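Local coordinates for putative polyketide synthase (Brevibacillus brevis, PDB 5HU7), which probably catalyses the dehydration of 3-hydroxyacyl intermediates held on acyl carrier protein, as the dehydratase domain of a trans-AT polyketide synthase, at residues L12-H17 / Q35-A40; L56-A61 / V97-Y102; D180-A185 / T220-T225; L206-S211 / E245-Y250; E214-S219 / A259-S264. All blocks are in the same frame, centred on the assembly; numbering follows the deposited sequence.

Contact 1: residues L12-H17 / Q35-A40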
# COMPACT_ATOMS: atom_id res chain seq x y z
N LEU A 12 7.01 3.53 0.99
CA LEU A 12 7.49 2.65 -0.09
C LEU A 12 8.67 3.25 -0.84
O LEU A 12 9.59 2.54 -1.23
CB LEU A 12 6.37 2.34 -1.11
CG LEU A 12 5.07 1.72 -0.57
CD1 LEU A 12 3.98 1.76 -1.62
CD2 LEU A 12 5.29 0.31 -0.09
N HIS A 13 8.62 4.56 -1.09
CA HIS A 13 9.61 5.27 -1.87
C HIS A 13 9.53 6.76 -1.50
O HIS A 13 8.45 7.20 -1.09
CB HIS A 13 9.25 5.01 -3.35
CG HIS A 13 10.05 5.76 -4.37
ND1 HIS A 13 9.76 7.08 -4.68
CD2 HIS A 13 11.07 5.33 -5.14
CE1 HIS A 13 10.64 7.42 -5.61
NE2 HIS A 13 11.46 6.41 -5.91
N PRO A 14 10.60 7.58 -1.65
CA PRO A 14 10.47 9.02 -1.29
C PRO A 14 9.27 9.75 -1.91
O PRO A 14 8.70 10.63 -1.29
CB PRO A 14 11.80 9.60 -1.80
CG PRO A 14 12.75 8.47 -1.68
CD PRO A 14 11.97 7.27 -2.10
N LEU A 15 8.84 9.34 -3.10
CA LEU A 15 7.72 9.96 -3.78
C LEU A 15 6.45 9.14 -3.73
O LEU A 15 5.44 9.66 -4.18
CB LEU A 15 8.12 10.28 -5.22
CG LEU A 15 9.30 11.24 -5.39
CD1 LEU A 15 9.49 11.59 -6.83
CD2 LEU A 15 9.09 12.50 -4.60
N LEU A 16 6.47 7.88 -3.24
CA LEU A 16 5.26 7.02 -3.13
C LEU A 16 5.16 6.64 -1.70
O LEU A 16 5.85 5.70 -1.30
CB LEU A 16 5.37 5.70 -3.88
CG LEU A 16 5.17 5.60 -5.33
CD1 LEU A 16 4.98 4.17 -5.66
CD2 LEU A 16 3.98 6.43 -5.80
N HIS A 17 4.32 7.27 -0.94
CA HIS A 17 4.28 6.98 0.49
C HIS A 17 3.45 5.76 0.82
O HIS A 17 3.87 4.94 1.64
CB HIS A 17 3.82 8.23 1.26
CG HIS A 17 4.69 9.42 0.98
ND1 HIS A 17 4.31 10.69 1.35
CD2 HIS A 17 5.91 9.47 0.40
CE1 HIS A 17 5.30 11.48 0.95
NE2 HIS A 17 6.25 10.79 0.32
N GLN A 35 9.10 20.25 1.75
CA GLN A 35 10.37 19.99 2.43
C GLN A 35 10.97 18.63 2.06
O GLN A 35 12.09 18.35 2.47
CB GLN A 35 10.16 20.04 3.96
CG GLN A 35 9.75 21.41 4.50
CD GLN A 35 10.81 22.45 4.25
OE1 GLN A 35 10.66 23.31 3.39
NE2 GLN A 35 11.94 22.35 4.97
N GLU A 36 10.28 17.79 1.27
CA GLU A 36 10.80 16.46 0.95
C GLU A 36 12.03 16.50 -0.01
O GLU A 36 12.48 17.58 -0.39
CB GLU A 36 9.68 15.55 0.42
CG GLU A 36 8.59 15.27 1.45
CD GLU A 36 7.49 16.30 1.61
OE1 GLU A 36 7.45 17.26 0.81
OE2 GLU A 36 6.67 16.13 2.53
N LEU A 37 12.62 15.33 -0.27
CA LEU A 37 13.84 15.11 -1.06
C LEU A 37 13.91 15.80 -2.44
O LEU A 37 14.85 16.56 -2.72
CB LEU A 37 14.03 13.58 -1.24
CG LEU A 37 15.33 13.10 -1.86
CD1 LEU A 37 16.56 13.68 -1.13
CD2 LEU A 37 15.37 11.60 -1.85
N PHE A 38 12.93 15.53 -3.30
CA PHE A 38 12.92 16.11 -4.66
C PHE A 38 12.45 17.56 -4.60
O PHE A 38 12.85 18.37 -5.44
CB PHE A 38 12.04 15.29 -5.60
CG PHE A 38 12.68 13.97 -5.95
CD1 PHE A 38 12.75 12.94 -5.02
CD2 PHE A 38 13.25 13.76 -7.21
CE1 PHE A 38 13.36 11.73 -5.33
CE2 PHE A 38 13.87 12.55 -7.51
CZ PHE A 38 13.92 11.55 -6.58
N MET A 39 11.70 17.91 -3.56
CA MET A 39 11.17 19.25 -3.35
C MET A 39 12.27 20.18 -2.84
O MET A 39 12.11 21.39 -2.93
CB MET A 39 10.06 19.25 -2.27
CG MET A 39 9.14 18.05 -2.29
SD MET A 39 8.25 17.91 -3.83
CE MET A 39 6.89 18.67 -3.37
N ALA A 40 13.33 19.58 -2.21
CA ALA A 40 14.51 20.24 -1.60
C ALA A 40 14.95 21.50 -2.33
O ALA A 40 15.43 21.42 -3.48
CB ALA A 40 15.67 19.27 -1.50
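Leu15 lies over one face of the Phe38 ring, the two side chains crossing at about a right angle. Its CD1 makes a CH-pi contact 4.0 Å from the ring centroid and only 13° off the normal, while CD2 comes to 3.7 Å from CD1 of Phe38. With CG beside its own backbone N (chi1 -60°), Leu15 can set both methyls against the ring. The remaining apolar contacts belong to Pro14: CB reaches CE1 of Phe38 near the ring plane, and CG lies 4.1 Å from CD2 of Leu37, those two side chains running the same way.

Two side-chain hydrogen bonds inside 12-17 brace its type I turn, which runs from His13 to Leu16 next to a classic bulge at Leu12 and His13. Leu15 N donates to His13 ND1 at 2.9 Å, and His17 NE2 reaches Pro14 O, also at 2.9 Å, from above the carbonyl plane. An alanine at Leu15 would lack CG and both methyls and would probably lose the CH-pi contact, opening a gap over that face of Phe38. Purely apolar between the segments, the contact holds by dispersion and burial, while those hydrogen bonds go to the turn presenting Pro14 and Leu15.

Contact 2: residues L56-A61 / V97-Y102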
# COMPACT_ATOMS: atom_id res chain seq x y z
N LEU A 56 8.50 11.84 -13.43
CA LEU A 56 8.97 10.62 -14.07
C LEU A 56 9.36 9.57 -13.07
O LEU A 56 9.05 8.39 -13.23
CB LEU A 56 10.15 10.94 -14.97
CG LEU A 56 9.92 11.98 -16.08
CD1 LEU A 56 11.23 12.29 -16.77
CD2 LEU A 56 8.90 11.50 -17.06
N GLU A 57 10.08 10.00 -12.04
CA GLU A 57 10.51 9.16 -10.92
C GLU A 57 9.31 8.58 -10.13
O GLU A 57 9.32 7.39 -9.83
CB GLU A 57 11.42 9.99 -9.99
CG GLU A 57 12.06 9.24 -8.85
CD GLU A 57 12.79 7.97 -9.22
OE1 GLU A 57 13.46 7.97 -10.28
OE2 GLU A 57 12.69 6.97 -8.48
N MET A 58 8.28 9.40 -9.86
CA MET A 58 7.05 8.97 -9.18
C MET A 58 6.30 7.92 -10.01
O MET A 58 5.91 6.88 -9.50
CB MET A 58 6.13 10.16 -8.87
CG MET A 58 5.09 9.85 -7.83
SD MET A 58 3.79 11.10 -7.61
CE MET A 58 4.65 12.38 -7.10
N ALA A 59 6.10 8.19 -11.30
CA ALA A 59 5.43 7.28 -12.23
C ALA A 59 6.17 5.95 -12.37
O ALA A 59 5.53 4.89 -12.40
CB ALA A 59 5.35 7.94 -13.59
N ARG A 60 7.50 6.00 -12.42
CA ARG A 60 8.34 4.81 -12.52
C ARG A 60 8.25 3.97 -11.26
O ARG A 60 8.20 2.75 -11.33
CB ARG A 60 9.79 5.26 -12.73
CG ARG A 60 10.77 4.12 -12.96
CD ARG A 60 12.14 4.55 -12.55
NE ARG A 60 12.24 4.81 -11.10
CZ ARG A 60 12.40 3.88 -10.15
NH1 ARG A 60 12.47 2.59 -10.48
NH2 ARG A 60 12.50 4.24 -8.88
N ALA A 61 8.31 4.62 -10.10
CA ALA A 61 8.21 3.95 -8.81
C ALA A 61 6.85 3.21 -8.68
O ALA A 61 6.84 2.06 -8.29
CB ALA A 61 8.38 4.97 -7.70
N VAL A 97 -1.11 13.90 -3.43
CA VAL A 97 -0.94 13.54 -4.84
C VAL A 97 -1.11 12.05 -4.99
O VAL A 97 -0.52 11.29 -4.23
CB VAL A 97 0.46 13.95 -5.34
CG1 VAL A 97 0.57 13.75 -6.85
CG2 VAL A 97 0.79 15.37 -4.97
N HIS A 98 -1.85 11.64 -6.00
CA HIS A 98 -2.11 10.23 -6.29
C HIS A 98 -1.47 9.81 -7.61
O HIS A 98 -1.33 10.62 -8.51
CB HIS A 98 -3.61 9.98 -6.36
CG HIS A 98 -4.36 10.45 -5.18
ND1 HIS A 98 -4.23 9.83 -3.95
CD2 HIS A 98 -5.26 11.46 -5.06
CE1 HIS A 98 -5.01 10.49 -3.13
NE2 HIS A 98 -5.67 11.47 -3.76
N VAL A 99 -1.12 8.53 -7.72
CA VAL A 99 -0.64 7.94 -8.97
C VAL A 99 -1.52 6.73 -9.22
O VAL A 99 -1.44 5.75 -8.48
CB VAL A 99 0.82 7.48 -9.01
CG1 VAL A 99 1.23 7.19 -10.44
CG2 VAL A 99 1.74 8.48 -8.37
N GLY A 100 -2.34 6.80 -10.24
CA GLY A 100 -3.19 5.70 -10.62
C GLY A 100 -2.53 4.94 -11.75
O GLY A 100 -1.82 5.53 -12.57
N ILE A 101 -2.72 3.61 -11.77
CA ILE A 101 -2.20 2.74 -12.82
C ILE A 101 -3.44 2.06 -13.43
O ILE A 101 -4.26 1.53 -12.69
CB ILE A 101 -1.20 1.71 -12.28
CG1 ILE A 101 -0.01 2.36 -11.54
CG2 ILE A 101 -0.73 0.78 -13.42
CD1 ILE A 101 0.89 3.20 -12.37
N TYR A 102 -3.62 2.12 -14.77
CA TYR A 102 -4.78 1.60 -15.49
C TYR A 102 -4.33 0.71 -16.68
O TYR A 102 -3.28 0.95 -17.29
CB TYR A 102 -5.61 2.77 -16.07
CG TYR A 102 -5.80 3.93 -15.12
CD1 TYR A 102 -4.87 4.95 -15.05
CD2 TYR A 102 -6.92 4.00 -14.29
CE1 TYR A 102 -4.99 5.97 -14.11
CE2 TYR A 102 -7.05 5.01 -13.34
CZ TYR A 102 -6.10 6.02 -13.28
OH TYR A 102 -6.23 7.06 -12.40
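Met58 reaches from helix 52-65 onto strand 95-105, a piece of the hot-dog arrangement in which an antiparallel sheet curls around a long helix. The tight part is its thioether against Val99: SD lies 3.4 Å from CG2 of Val99, and CG of Met58 is 3.7 Å from the same methyl. CG anti to the backbone N (chi1 -162°) carries the chain straight out from the helix, and the bend at its end (chi3 -63°) turns CE off that line. Val97, two residues back on the same face of the strand, adds a lighter touch, its CG1 4.2 Å from the sulfur. Phe32 and Phe50 also pack on Met58.

Further along, the fit slackens. CB of Ala59 stays 5.2 Å from CG1 of Val99, and CD1 of Ile101 comes no nearer than 4.9 Å to the carbonyl O of Ala59. This looser side is still buried, with Tyr111 of strand 108-115 touching both Ala59 and Ile101.

Glu57 and Arg60 lie away from the strand and pair with each other. Arg60 NH2 forms a salt bridge with Glu57 OE2 at 2.8 Å, the carboxylate oxygen being met on its syn side, and OE2 also bonds His13. The chemistry is thus divided: sulfur and methyls seat the helix on the sheet, while the buried carboxylate is satisfied elsewhere.

Contact 3: residues D180-A185 / T220-T225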
# COMPACT_ATOMS: atom_id res chain seq x y z
N ASP A 180 30.58 19.85 -13.50
CA ASP A 180 32.03 19.95 -13.40
C ASP A 180 32.56 20.74 -14.61
O ASP A 180 33.33 21.68 -14.46
CB ASP A 180 32.69 18.55 -13.37
CG ASP A 180 32.50 17.79 -12.07
OD1 ASP A 180 32.65 18.40 -11.00
OD2 ASP A 180 32.31 16.56 -12.13
N GLN A 181 32.18 20.33 -15.80
CA GLN A 181 32.63 20.98 -17.02
C GLN A 181 31.70 20.68 -18.15
O GLN A 181 30.96 19.70 -18.09
CB GLN A 181 34.08 20.57 -17.37
CG GLN A 181 34.33 19.07 -17.32
CD GLN A 181 35.78 18.72 -17.50
OE1 GLN A 181 36.36 18.89 -18.57
NE2 GLN A 181 36.41 18.21 -16.46
N VAL A 182 31.72 21.51 -19.19
CA VAL A 182 30.86 21.32 -20.34
C VAL A 182 31.70 21.29 -21.58
O VAL A 182 32.38 22.25 -21.87
CB VAL A 182 29.77 22.41 -20.43
CG1 VAL A 182 28.94 22.26 -21.69
CG2 VAL A 182 28.88 22.35 -19.20
N TYR A 183 31.59 20.20 -22.34
CA TYR A 183 32.25 20.02 -23.64
C TYR A 183 31.26 20.40 -24.74
O TYR A 183 30.26 19.73 -24.90
CB TYR A 183 32.62 18.56 -23.82
CG TYR A 183 33.68 18.05 -22.87
CD1 TYR A 183 33.34 17.48 -21.65
CD2 TYR A 183 35.01 18.00 -23.26
CE1 TYR A 183 34.31 16.95 -20.81
CE2 TYR A 183 35.98 17.44 -22.44
CZ TYR A 183 35.63 16.94 -21.20
OH TYR A 183 36.57 16.38 -20.38
N ARG A 184 31.54 21.44 -25.51
CA ARG A 184 30.64 21.86 -26.57
C ARG A 184 31.17 21.48 -27.91
O ARG A 184 32.32 21.76 -28.25
CB ARG A 184 30.38 23.38 -26.61
CG ARG A 184 29.28 23.71 -27.67
CD ARG A 184 28.95 25.17 -27.89
NE ARG A 184 30.11 25.96 -28.29
CZ ARG A 184 30.62 26.00 -29.53
NH1 ARG A 184 30.09 25.27 -30.51
NH2 ARG A 184 31.69 26.76 -29.78
N ALA A 185 30.28 21.00 -28.72
CA ALA A 185 30.60 20.71 -30.10
C ALA A 185 29.44 21.22 -30.92
O ALA A 185 28.36 21.46 -30.37
CB ALA A 185 30.72 19.21 -30.27
N THR A 220 20.90 22.80 -21.24
CA THR A 220 20.03 22.82 -22.43
C THR A 220 19.95 24.24 -22.95
O THR A 220 20.01 24.45 -24.17
CB THR A 220 18.63 22.20 -22.20
OG1 THR A 220 17.84 22.99 -21.30
CG2 THR A 220 18.68 20.75 -21.75
N ARG A 221 19.87 25.22 -22.04
CA ARG A 221 19.84 26.64 -22.41
C ARG A 221 21.13 27.05 -23.14
O ARG A 221 21.08 27.85 -24.07
CB ARG A 221 19.65 27.53 -21.17
CG ARG A 221 18.26 27.44 -20.60
CD ARG A 221 18.23 28.07 -19.23
NE ARG A 221 16.88 28.15 -18.68
CZ ARG A 221 16.59 28.57 -17.45
NH1 ARG A 221 17.56 28.97 -16.63
NH2 ARG A 221 15.33 28.61 -17.03
N TYR A 222 22.27 26.47 -22.73
CA TYR A 222 23.56 26.71 -23.38
C TYR A 222 23.56 26.14 -24.81
O TYR A 222 24.12 26.76 -25.71
CB TYR A 222 24.72 26.13 -22.53
CG TYR A 222 26.07 26.25 -23.20
CD1 TYR A 222 26.49 27.44 -23.77
CD2 TYR A 222 26.92 25.15 -23.29
CE1 TYR A 222 27.69 27.53 -24.45
CE2 TYR A 222 28.13 25.23 -23.96
CZ TYR A 222 28.53 26.43 -24.53
OH TYR A 222 29.73 26.57 -25.19
N LEU A 223 22.92 24.98 -25.02
CA LEU A 223 22.81 24.40 -26.36
C LEU A 223 21.89 25.29 -27.24
O LEU A 223 22.27 25.67 -28.35
CB LEU A 223 22.25 22.96 -26.28
CG LEU A 223 22.04 22.22 -27.62
CD1 LEU A 223 23.32 22.15 -28.45
CD2 LEU A 223 21.48 20.83 -27.38
N ILE A 224 20.70 25.62 -26.69
CA ILE A 224 19.67 26.44 -27.35
C ILE A 224 20.20 27.83 -27.76
O ILE A 224 19.99 28.21 -28.91
CB ILE A 224 18.38 26.52 -26.48
CG1 ILE A 224 17.67 25.13 -26.45
CG2 ILE A 224 17.42 27.61 -26.99
CD1 ILE A 224 16.70 24.93 -25.29
N THR A 225 20.89 28.56 -26.85
CA THR A 225 21.43 29.91 -27.16
C THR A 225 22.57 29.93 -28.22
O THR A 225 22.70 30.92 -28.94
CB THR A 225 21.88 30.65 -25.89
OG1 THR A 225 22.85 29.87 -25.18
CG2 THR A 225 20.70 31.04 -24.99
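Arg184 and Val182 of strand 179-185 receive Tyr222 from helix 212-227, a helix-on-sheet contact within the second of the two hot-dog units. Arg184 lies across the phenol end of the tyrosine, the side chains at about a right angle. Its CB is 3.6 Å from Tyr222 OH and 3.9 Å from CE2, and CG passes 3.8 Å from the hydroxyl oxygen. CD comes closest, 3.1 Å from Tyr222 OH and 3.6 Å from CZ. CG anti to the backbone N (chi1 -173°) sends the chain toward the helix, and a bend at chi3 then brings NE round to the hydroxyl.

There NE gives Tyr222 OH a weak hydrogen bond of 3.2 Å, clearly bent at 122°. The oxygen sits at the guanidinium edge, with that plane turned 75° from the ring. At the tip, NH1 has a long, weak ion pair with Glu226. A leucine in place of Tyr222 would remove the ring and its hydroxyl, and would probably leave NE without this partner and a gap beside Val182. The aromatic side of the contact rests on that valine, which slides past the ring in the opposite direction and sets CG1 3.8 Å from CE2 of Tyr222.

Contact 4: residues L206-S211 / E245-Y250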
# COMPACT_ATOMS: atom_id res chain seq x y z
N LEU A 206 15.91 5.42 -5.71
CA LEU A 206 15.88 6.31 -6.86
C LEU A 206 16.59 5.83 -8.12
O LEU A 206 17.47 4.98 -8.07
CB LEU A 206 16.48 7.65 -6.44
CG LEU A 206 15.83 8.30 -5.19
CD1 LEU A 206 16.37 9.72 -4.95
CD2 LEU A 206 14.31 8.27 -5.29
N VAL A 207 16.12 6.32 -9.26
CA VAL A 207 16.75 6.16 -10.56
C VAL A 207 17.23 7.57 -10.96
O VAL A 207 18.42 7.77 -11.23
CB VAL A 207 15.80 5.51 -11.60
CG1 VAL A 207 16.30 5.68 -13.03
CG2 VAL A 207 15.61 4.02 -11.28
N PHE A 208 16.30 8.56 -10.92
CA PHE A 208 16.56 9.96 -11.20
C PHE A 208 16.98 10.65 -9.93
O PHE A 208 16.25 10.60 -8.93
CB PHE A 208 15.32 10.68 -11.71
CG PHE A 208 14.84 10.23 -13.06
CD1 PHE A 208 15.40 10.73 -14.22
CD2 PHE A 208 13.77 9.36 -13.17
CE1 PHE A 208 14.93 10.34 -15.46
CE2 PHE A 208 13.32 8.94 -14.42
CZ PHE A 208 13.90 9.43 -15.54
N HIS A 209 18.13 11.35 -9.98
CA HIS A 209 18.67 12.06 -8.85
C HIS A 209 17.80 13.31 -8.63
O HIS A 209 17.38 13.92 -9.61
CB HIS A 209 20.12 12.45 -9.17
CG HIS A 209 20.89 12.96 -8.01
ND1 HIS A 209 20.77 14.28 -7.59
CD2 HIS A 209 21.76 12.32 -7.20
CE1 HIS A 209 21.54 14.38 -6.51
NE2 HIS A 209 22.23 13.26 -6.31
N PRO A 210 17.55 13.74 -7.37
CA PRO A 210 16.71 14.93 -7.16
C PRO A 210 17.27 16.26 -7.67
O PRO A 210 16.51 17.22 -7.76
CB PRO A 210 16.52 14.94 -5.63
CG PRO A 210 17.66 14.21 -5.10
CD PRO A 210 17.93 13.14 -6.08
N SER A 211 18.58 16.33 -7.99
CA SER A 211 19.23 17.56 -8.45
C SER A 211 19.57 17.57 -9.94
O SER A 211 20.09 18.57 -10.41
CB SER A 211 20.52 17.77 -7.66
OG SER A 211 20.32 17.54 -6.27
N GLU A 245 8.53 12.15 -25.57
CA GLU A 245 8.11 11.08 -26.46
C GLU A 245 8.50 9.70 -25.98
O GLU A 245 7.69 8.80 -26.07
CB GLU A 245 8.59 11.32 -27.90
CG GLU A 245 7.59 12.08 -28.75
CD GLU A 245 6.20 11.44 -28.80
OE1 GLU A 245 6.08 10.33 -29.35
OE2 GLU A 245 5.27 12.01 -28.18
N GLU A 246 9.72 9.53 -25.49
CA GLU A 246 10.18 8.23 -25.04
C GLU A 246 11.24 8.35 -24.00
O GLU A 246 12.08 9.24 -24.08
CB GLU A 246 10.70 7.42 -26.24
CG GLU A 246 10.84 5.93 -25.99
CD GLU A 246 11.31 5.17 -27.21
OE1 GLU A 246 12.54 5.16 -27.46
OE2 GLU A 246 10.45 4.62 -27.94
N LEU A 247 11.24 7.42 -23.06
CA LEU A 247 12.19 7.33 -21.98
C LEU A 247 12.48 5.86 -21.80
O LEU A 247 11.55 5.10 -21.53
CB LEU A 247 11.58 7.91 -20.70
CG LEU A 247 12.23 7.58 -19.35
CD1 LEU A 247 13.66 7.98 -19.31
CD2 LEU A 247 11.50 8.31 -18.22
N GLU A 248 13.76 5.47 -21.91
CA GLU A 248 14.17 4.10 -21.71
C GLU A 248 15.11 4.06 -20.52
O GLU A 248 16.00 4.88 -20.45
CB GLU A 248 14.79 3.53 -22.99
CG GLU A 248 13.73 3.22 -24.04
CD GLU A 248 14.21 2.67 -25.36
OE1 GLU A 248 15.44 2.59 -25.56
OE2 GLU A 248 13.35 2.26 -26.18
N ILE A 249 14.87 3.19 -19.55
CA ILE A 249 15.71 3.03 -18.37
C ILE A 249 16.34 1.63 -18.53
O ILE A 249 15.62 0.63 -18.51
CB ILE A 249 14.91 3.18 -17.06
CG1 ILE A 249 14.14 4.51 -17.02
CG2 ILE A 249 15.86 3.08 -15.86
CD1 ILE A 249 13.13 4.63 -15.85
N TYR A 250 17.66 1.57 -18.74
CA TYR A 250 18.38 0.31 -19.04
C TYR A 250 18.84 -0.49 -17.83
O TYR A 250 19.11 -1.68 -17.96
CB TYR A 250 19.57 0.61 -19.95
CG TYR A 250 19.13 1.32 -21.22
CD1 TYR A 250 18.30 0.69 -22.13
CD2 TYR A 250 19.45 2.65 -21.44
CE1 TYR A 250 17.86 1.35 -23.28
CE2 TYR A 250 19.01 3.32 -22.57
CZ TYR A 250 18.24 2.66 -23.50
OH TYR A 250 17.83 3.35 -24.62
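In this double hot-dog fold, Val207 and Phe208 of the loop leading into helix 212-227 press on Leu247 and Ile249 of strand 241-249. The contact is apolar and buried. Val207 and Ile249 meet tip to tip, CG1 of the valine 3.9 Å from CG2 of the isoleucine; each of these methyls is anti to its own backbone N. Phe208 and Leu247 approach from opposite directions, the leucine at the ring edge: CZ is 3.8 Å from CD2 and 4.0 Å from CD1 of the leucine.

Beyond the touching residues, His209 ND1 accepts from Ser211 N at 3.0 Å, a capping bond that shapes the turn into the helix. Where the strand ends, Tyr250 OH gives a 2.7 Å bond to Glu248 OE1, on its anti lone pair.

Around this core, helix 52-65 packs Leu56 on Phe208 and Arg60 on both Val207 and Ile249, while Glu57 binds the backbone N of Val207 and Phe208. Strand 241-249 itself runs between strands 76-84 and 287-298, where Met79 and Ile289 pack against Leu247.

Contact 5: residues E214-S219 / A259-S264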
# COMPACT_ATOMS: atom_id res chain seq x y z
N GLU A 214 18.38 20.63 -12.07
CA GLU A 214 19.06 21.89 -11.75
C GLU A 214 20.40 22.01 -12.53
O GLU A 214 20.95 23.11 -12.62
CB GLU A 214 19.31 22.06 -10.22
CG GLU A 214 18.19 21.62 -9.29
CD GLU A 214 16.77 22.00 -9.66
OE1 GLU A 214 16.46 23.21 -9.64
OE2 GLU A 214 15.95 21.08 -9.90
N SER A 215 20.93 20.87 -13.06
CA SER A 215 22.17 20.79 -13.82
C SER A 215 21.93 20.78 -15.32
O SER A 215 22.72 21.35 -16.07
CB SER A 215 22.91 19.51 -13.45
OG SER A 215 23.12 19.44 -12.05
N LEU A 216 20.91 20.06 -15.76
CA LEU A 216 20.56 19.91 -17.17
C LEU A 216 19.97 21.16 -17.76
O LEU A 216 20.35 21.55 -18.85
CB LEU A 216 19.59 18.74 -17.33
CG LEU A 216 20.18 17.33 -17.13
CD1 LEU A 216 19.10 16.27 -17.29
CD2 LEU A 216 21.29 17.06 -18.09
N LEU A 217 19.05 21.80 -17.05
CA LEU A 217 18.40 23.02 -17.54
C LEU A 217 19.41 24.10 -18.00
O LEU A 217 19.36 24.46 -19.17
CB LEU A 217 17.40 23.55 -16.49
CG LEU A 217 16.67 24.86 -16.84
CD1 LEU A 217 16.01 24.79 -18.25
CD2 LEU A 217 15.64 25.16 -15.77
N PRO A 218 20.38 24.57 -17.18
CA PRO A 218 21.37 25.54 -17.71
C PRO A 218 22.15 25.02 -18.93
O PRO A 218 22.51 25.79 -19.82
CB PRO A 218 22.29 25.83 -16.51
CG PRO A 218 22.01 24.79 -15.51
CD PRO A 218 20.61 24.29 -15.75
N SER A 219 22.37 23.69 -18.97
CA SER A 219 23.07 23.00 -20.06
C SER A 219 22.24 22.98 -21.35
O SER A 219 22.82 23.08 -22.43
CB SER A 219 23.43 21.57 -19.65
OG SER A 219 24.09 21.51 -18.40
N ALA A 259 25.97 13.68 -19.12
CA ALA A 259 24.75 13.85 -19.88
C ALA A 259 25.14 14.38 -21.26
O ALA A 259 25.82 15.39 -21.35
CB ALA A 259 23.81 14.83 -19.19
N LEU A 260 24.78 13.67 -22.31
CA LEU A 260 25.00 14.11 -23.69
C LEU A 260 23.67 14.68 -24.14
O LEU A 260 22.68 13.98 -24.06
CB LEU A 260 25.41 12.95 -24.59
CG LEU A 260 25.63 13.29 -26.08
CD1 LEU A 260 26.79 14.21 -26.27
CD2 LEU A 260 25.84 12.06 -26.87
N ILE A 261 23.63 15.96 -24.54
CA ILE A 261 22.39 16.61 -24.94
C ILE A 261 22.54 17.03 -26.38
O ILE A 261 23.55 17.62 -26.76
CB ILE A 261 22.07 17.84 -24.04
CG1 ILE A 261 22.01 17.48 -22.53
CG2 ILE A 261 20.76 18.50 -24.47
CD1 ILE A 261 22.41 18.61 -21.64
N ARG A 262 21.50 16.76 -27.18
CA ARG A 262 21.43 17.08 -28.60
C ARG A 262 20.01 17.56 -28.91
O ARG A 262 19.08 17.34 -28.12
CB ARG A 262 21.63 15.79 -29.44
CG ARG A 262 22.99 15.10 -29.35
CD ARG A 262 22.97 13.89 -30.27
NE ARG A 262 24.15 13.01 -30.18
CZ ARG A 262 25.32 13.19 -30.79
NH1 ARG A 262 25.53 14.28 -31.53
NH2 ARG A 262 26.30 12.30 -30.65
N PHE A 263 19.83 18.09 -30.10
CA PHE A 263 18.50 18.42 -30.61
C PHE A 263 17.98 17.15 -31.25
O PHE A 263 18.76 16.46 -31.91
CB PHE A 263 18.54 19.49 -31.70
CG PHE A 263 18.85 20.85 -31.16
CD1 PHE A 263 17.89 21.57 -30.45
CD2 PHE A 263 20.12 21.41 -31.34
CE1 PHE A 263 18.19 22.82 -29.92
CE2 PHE A 263 20.40 22.67 -30.85
CZ PHE A 263 19.44 23.37 -30.13
N SER A 264 16.68 16.85 -31.06
CA SER A 264 16.06 15.65 -31.64
C SER A 264 15.88 15.88 -33.15
O SER A 264 15.60 17.01 -33.56
CB SER A 264 14.73 15.34 -30.94
OG SER A 264 13.69 16.20 -31.37
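Leu216 and Ser219, one turn apart on helix 212-227, rest on Ala259 and Ile261 of strand 258-263, part of the helix-against-sheet core of a hot-dog unit. The helix and strand segments run 38° apart with their axes 10.4 Å from each other at closest. Leu216 places CG anti to its carbonyl carbon (chi1 -71°), and from there its extended chain brings CD2 to 3.5 Å from CB of Ala259. The same methyl lies 4.0 Å from CD1 of Ile261.

Ile261 takes the corresponding choice for CG1 (chi1 -56°), which aims its long branch at the helix, so that CD1 touches both Leu216 and Ser219, lying 3.7 Å from CB of Ser219. Its other branch, CG2, packs further along the same helix on Thr220 and Leu223. Pro218, having no N-H, kinks the helix just before Ser219. The serine meets the strand with its carbon and turns its hydroxyl back into the helix, where OG donates to Ser215 O at 2.7 Å.

How the contacts relate
From the N terminus, contact 1 closes a short loop around the first strands, and contact 2 opens only after it is complete, tying helix 52-65 to strand 95-105. The remaining three come later and all cross one another: the first segments of contacts 3, 4 and 5 precede every second segment. Contacts 3 and 5 share helix 212-227, with centres about 7 Å apart, and fasten it to strands 179-185 and 258-263. Contact 4 holds the approach to that helix against strand 241-249. It also touches contacts 1 and 2, chiefly through Phe38, Glu57 and Arg60, so the loop 206-211 joins the two hot-dog halves, whereas contact 3 lies remote from contacts 1 and 2.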